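Dihydrophenazinedicarboxylate synthase (Burkholderia, PDB 4HMW) catalyses FMN-dependent oxidations by molecular oxygen in the terminal steps of phenazine antibiotic biosynthesis, releasing hydrogen peroxide. Local coordinates at residues Glu122-Arg132 against Leu169-Arg179. Sequence-based numbering, arbitrary orientation.
Sequences ESENDKLWFGR and LPRPPRFVGYR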
loop_
_atom_site.group_PDB
_atom_site.type_symbol
_atom_site.label_atom_id
_atom_site.label_comp_id
_atom_site.label_asym_id
_atom_site.label_seq_id
_atom_site.Cartn_x
_atom_site.Cartn_y
_atom_site.Cartn_z
ATOM N N GLU B 122 7.291 13.814 -23.437
ATOM C CA GLU B 122 6.158 14.722 -23.514
ATOM C C GLU B 122 5.107 14.201 -24.482
ATOM O O GLU B 122 3.921 14.362 -24.237
ATOM C CB GLU B 122 6.599 16.145 -23.873
ATOM C CG GLU B 122 7.510 16.836 -22.835
ATOM C CD GLU B 122 6.983 16.755 -21.403
ATOM O OE1 GLU B 122 5.767 16.529 -21.219
ATOM O OE2 GLU B 122 7.790 16.909 -20.451
ATOM N N SER B 123 5.524 13.566 -25.571
ATOM C CA SER B 123 4.552 13.011 -26.527
ATOM C C SER B 123 3.707 11.922 -25.872
ATOM O O SER B 123 2.512 11.811 -26.135
ATOM C CB SER B 123 5.252 12.434 -27.758
ATOM O OG SER B 123 5.934 11.236 -27.413
ATOM N N GLU B 124 4.323 11.124 -25.005
ATOM C CA GLU B 124 3.578 10.128 -24.239
ATOM C C GLU B 124 2.602 10.806 -23.273
ATOM O O GLU B 124 1.469 10.354 -23.134
ATOM C CB GLU B 124 4.529 9.201 -23.481
ATOM C CG GLU B 124 5.470 8.402 -24.384
ATOM C CD GLU B 124 6.538 7.640 -23.598
ATOM O OE1 GLU B 124 7.481 8.263 -23.095
ATOM O OE2 GLU B 124 6.435 6.407 -23.462
ATOM N N ASN B 125 3.038 11.873 -22.606
ATOM C CA ASN B 125 2.147 12.590 -21.688
ATOM C C ASN B 125 0.950 13.171 -22.429
ATOM O O ASN B 125 -0.173 13.154 -21.921
ATOM C CB ASN B 125 2.883 13.712 -20.967
ATOM C CG ASN B 125 3.964 13.202 -20.056
ATOM O OD1 ASN B 125 3.912 12.059 -19.567
ATOM N ND2 ASN B 125 4.930 14.063 -19.764
ATOM N N ASP B 126 1.186 13.685 -23.632
ATOM C CA ASP B 126 0.092 14.260 -24.399
ATOM C C ASP B 126 -0.938 13.178 -24.719
ATOM O O ASP B 126 -2.150 13.405 -24.592
ATOM C CB ASP B 126 0.610 14.928 -25.671
ATOM C CG ASP B 126 1.344 16.237 -25.388
ATOM O OD1 ASP B 126 1.078 16.864 -24.341
ATOM O OD2 ASP B 126 2.177 16.653 -26.230
ATOM N N LYS B 127 -0.473 11.992 -25.093
ATOM C CA LYS B 127 -1.381 10.909 -25.448
ATOM C C LYS B 127 -2.226 10.514 -24.240
ATOM O O LYS B 127 -3.425 10.274 -24.353
ATOM C CB LYS B 127 -0.586 9.706 -25.943
ATOM C CG LYS B 127 -1.241 8.961 -27.062
ATOM N N LEU B 128 -1.587 10.449 -23.077
ATOM C CA LEU B 128 -2.283 10.047 -21.863
ATOM C C LEU B 128 -3.361 11.055 -21.514
ATOM O O LEU B 128 -4.460 10.685 -21.136
ATOM C CB LEU B 128 -1.307 9.899 -20.693
ATOM C CG LEU B 128 -0.486 8.621 -20.717
ATOM C CD1 LEU B 128 0.728 8.759 -19.840
ATOM C CD2 LEU B 128 -1.331 7.447 -20.250
ATOM N N TRP B 129 -3.053 12.334 -21.655
ATOM C CA TRP B 129 -4.043 13.374 -21.399
ATOM C C TRP B 129 -5.190 13.281 -22.398
ATOM O O TRP B 129 -6.343 13.425 -22.006
ATOM C CB TRP B 129 -3.374 14.741 -21.461
ATOM C CG TRP B 129 -4.277 15.944 -21.293
ATOM C CD1 TRP B 129 -4.742 16.776 -22.282
ATOM C CD2 TRP B 129 -4.753 16.484 -20.062
ATOM N NE1 TRP B 129 -5.493 17.786 -21.732
ATOM C CE2 TRP B 129 -5.507 17.640 -20.373
ATOM C CE3 TRP B 129 -4.619 16.101 -18.722
ATOM C CZ2 TRP B 129 -6.131 18.409 -19.396
ATOM C CZ3 TRP B 129 -5.247 16.854 -17.758
ATOM C CH2 TRP B 129 -5.992 18.008 -18.098
ATOM N N PHE B 130 -4.887 13.028 -23.673
ATOM C CA PHE B 130 -5.939 12.891 -24.698
ATOM C C PHE B 130 -6.908 11.751 -24.413
ATOM O O PHE B 130 -8.084 11.837 -24.763
ATOM C CB PHE B 130 -5.356 12.663 -26.094
ATOM C CG PHE B 130 -4.574 13.815 -26.628
ATOM C CD1 PHE B 130 -4.760 15.099 -26.139
ATOM C CD2 PHE B 130 -3.637 13.607 -27.635
ATOM C CE1 PHE B 130 -4.020 16.156 -26.643
ATOM C CE2 PHE B 130 -2.899 14.652 -28.152
ATOM C CZ PHE B 130 -3.088 15.933 -27.659
ATOM N N GLY B 131 -6.428 10.674 -23.803
ATOM C CA GLY B 131 -7.291 9.545 -23.537
ATOM C C GLY B 131 -8.248 9.732 -22.373
ATOM O O GLY B 131 -8.994 8.814 -22.018
ATOM N N ARG B 132 -8.233 10.910 -21.759
ATOM C CA ARG B 132 -9.115 11.168 -20.624
ATOM C C ARG B 132 -10.338 11.998 -21.036
ATOM O O ARG B 132 -10.358 12.643 -22.087
ATOM C CB ARG B 132 -8.342 11.863 -19.490
ATOM C CG ARG B 132 -7.043 11.156 -19.044
ATOM C CD ARG B 132 -7.278 9.720 -18.547
ATOM N NE ARG B 132 -8.031 9.682 -17.290
ATOM C CZ ARG B 132 -7.491 9.684 -16.065
ATOM N NH1 ARG B 132 -6.170 9.715 -15.893
ATOM N NH2 ARG B 132 -8.286 9.649 -14.998
ATOM N N LEU B 169 -9.015 21.464 -23.935
ATOM C CA LEU B 169 -8.227 21.981 -22.799
ATOM C C LEU B 169 -6.793 21.501 -22.901
ATOM O O LEU B 169 -6.531 20.291 -23.065
ATOM C CB LEU B 169 -8.835 21.578 -21.449
ATOM C CG LEU B 169 -10.277 22.061 -21.254
ATOM C CD1 LEU B 169 -10.909 21.483 -19.987
ATOM C CD2 LEU B 169 -10.348 23.598 -21.277
ATOM N N PRO B 170 -5.844 22.437 -22.809
ATOM C CA PRO B 170 -4.448 22.022 -22.947
ATOM C C PRO B 170 -3.992 21.193 -21.749
ATOM O O PRO B 170 -4.538 21.296 -20.650
ATOM C CB PRO B 170 -3.695 23.362 -23.068
ATOM C CG PRO B 170 -4.537 24.342 -22.299
ATOM C CD PRO B 170 -5.978 23.871 -22.498
ATOM N N ARG B 171 -3.006 20.340 -21.971
ATOM C CA ARG B 171 -2.452 19.562 -20.887
ATOM C C ARG B 171 -1.642 20.473 -19.977
ATOM O O ARG B 171 -0.684 21.059 -20.423
ATOM C CB ARG B 171 -1.551 18.448 -21.421
ATOM C CG ARG B 171 -0.928 17.646 -20.282
ATOM C CD ARG B 171 -0.113 16.479 -20.764
ATOM N NE ARG B 171 1.035 16.858 -21.600
ATOM C CZ ARG B 171 2.247 17.136 -21.135
ATOM N NH1 ARG B 171 2.511 17.122 -19.830
ATOM N NH2 ARG B 171 3.211 17.427 -21.983
ATOM N N PRO B 172 -2.030 20.608 -18.699
ATOM C CA PRO B 172 -1.179 21.381 -17.782
ATOM C C PRO B 172 0.196 20.742 -17.683
ATOM O O PRO B 172 0.261 19.528 -17.637
ATOM C CB PRO B 172 -1.890 21.237 -16.427
ATOM C CG PRO B 172 -3.277 20.798 -16.730
ATOM C CD PRO B 172 -3.239 20.075 -18.043
ATOM N N PRO B 173 1.273 21.535 -17.628
ATOM C CA PRO B 173 2.617 20.946 -17.587
ATOM C C PRO B 173 2.807 20.005 -16.396
ATOM O O PRO B 173 3.602 19.072 -16.496
ATOM C CB PRO B 173 3.555 22.173 -17.500
ATOM C CG PRO B 173 2.624 23.391 -17.312
ATOM C CD PRO B 173 1.298 23.002 -17.834
ATOM N N ARG B 174 2.064 20.211 -15.312
ATOM C CA ARG B 174 2.194 19.330 -14.142
ATOM C C ARG B 174 1.590 17.970 -14.360
ATOM O O ARG B 174 1.899 17.051 -13.600
ATOM C CB ARG B 174 1.594 19.963 -12.885
ATOM C CG ARG B 174 0.066 20.135 -12.898
ATOM C CD ARG B 174 -0.411 20.959 -11.702
ATOM N NE ARG B 174 -1.846 21.243 -11.768
ATOM C CZ ARG B 174 -2.378 22.251 -12.450
ATOM N NH1 ARG B 174 -1.612 23.074 -13.151
ATOM N NH2 ARG B 174 -3.686 22.427 -12.443
ATOM N N PHE B 175 0.707 17.827 -15.344
ATOM C CA PHE B 175 0.133 16.501 -15.586
ATOM C C PHE B 175 1.102 15.670 -16.409
ATOM O O PHE B 175 1.335 15.951 -17.593
ATOM C CB PHE B 175 -1.215 16.583 -16.310
ATOM C CG PHE B 175 -1.867 15.237 -16.504
ATOM C CD1 PHE B 175 -1.622 14.498 -17.645
ATOM C CD2 PHE B 175 -2.702 14.704 -15.526
ATOM C CE1 PHE B 175 -2.203 13.230 -17.809
ATOM C CE2 PHE B 175 -3.293 13.444 -15.689
ATOM C CZ PHE B 175 -3.045 12.717 -16.821
ATOM N N VAL B 176 1.666 14.639 -15.777
ATOM C CA VAL B 176 2.720 13.853 -16.394
ATOM C C VAL B 176 2.538 12.364 -16.126
ATOM O O VAL B 176 1.839 11.963 -15.189
ATOM C CB VAL B 176 4.100 14.283 -15.863
ATOM C CG1 VAL B 176 4.340 15.755 -16.142
ATOM C CG2 VAL B 176 4.223 14.044 -14.374
ATOM N N GLY B 177 3.176 11.547 -16.949
ATOM C CA GLY B 177 3.201 10.114 -16.709
ATOM C C GLY B 177 4.566 9.673 -16.221
ATOM O O GLY B 177 5.586 10.330 -16.497
ATOM N N TYR B 178 4.578 8.556 -15.492
ATOM C CA TYR B 178 5.807 7.909 -15.017
ATOM C C TYR B 178 5.726 6.432 -15.357
ATOM O O TYR B 178 4.641 5.883 -15.433
ATOM C CB TYR B 178 5.949 8.005 -13.475
ATOM C CG TYR B 178 6.207 9.409 -12.989
ATOM C CD1 TYR B 178 7.482 9.913 -12.885
ATOM C CD2 TYR B 178 5.158 10.217 -12.626
ATOM C CE1 TYR B 178 7.687 11.194 -12.443
ATOM C CE2 TYR B 178 5.349 11.479 -12.202
ATOM C CZ TYR B 178 6.602 11.972 -12.101
ATOM O OH TYR B 178 6.747 13.271 -11.654
ATOM N N ARG B 179 6.874 5.808 -15.566
ATOM C CA ARG B 179 6.968 4.358 -15.577
ATOM C C ARG B 179 7.701 3.881 -14.327
ATOM O O ARG B 179 8.837 4.257 -14.079
ATOM C CB ARG B 179 7.685 3.879 -16.844
ATOM C CG ARG B 179 7.676 2.316 -16.991
ATOM C CD ARG B 179 8.532 1.853 -18.156
ATOM N NE ARG B 179 8.086 2.431 -19.419
ATOM C CZ ARG B 179 8.622 3.487 -20.040
ATOM N NH1 ARG B 179 8.078 3.887 -21.177
ATOM N NH2 ARG B 179 9.695 4.131 -19.576
HETATM O O HOH W 1 4.925 18.492 -18.771
HETATM O O HOH W 2 9.319 6.646 -22.198
HETATM O O HOH W 3 6.788 12.794 -17.669
#
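One face of the Trp-129 indole is roofed by Arg-171 and Pro-172: Arg-171 CA stands 3.6 Å from the centroid of the five-membered ring and Pro-172 CD lies over the six-membered ring, both as CH-pi contacts. At the edge, Trp-129 NE1 gives a nearly straight hydrogen bond, 3.0 Å long, to Leu-169 O. The benzo edge of the indole turns to the face of Phe-175 in an edge-to-face pair (planes at 63°), with Trp-129 CE3 3.6 Å from Phe-175 CD1. The Arg-171 guanidinium is a second flat platform, with Asn-125 CB centred over one face. Its chain runs out past Trp-129 and bends at chi3 (62°), which turns the planar end to the helix. There Arg-171 NE meets Asp-126 OD1 at 2.7 Å in the guanidinium plane, Arg-171 NH2 reaches Glu-122 OE1 at 2.8 Å along a more bent path, and NH1 reaches back to Phe-175 O, so both carboxylates share one cation while the turn 172-175 is tied to it. Asn-125 ND2 approaches Glu-122 OE1 from the face opposite NH2, and the buried amide is thereby fixed with Asn-125 OD1 taking Gly-177 N, 2.8 Å away and above the carbonyl plane. Water 3 bridges Asn-125 ND2 to Gly-177 O. Helix 122-130 thus crosses the start of strand 175-182, itself paired with strands 77-83 and 109-119 in the antiparallel sheet of this FMN-binding fold. Leu-128 and Phe-175 both touch FMN-binding Cys-81 on strand 77-83, while from helix 134-142 His-137 stacks on Trp-129 and Met-136 touches Phe-175.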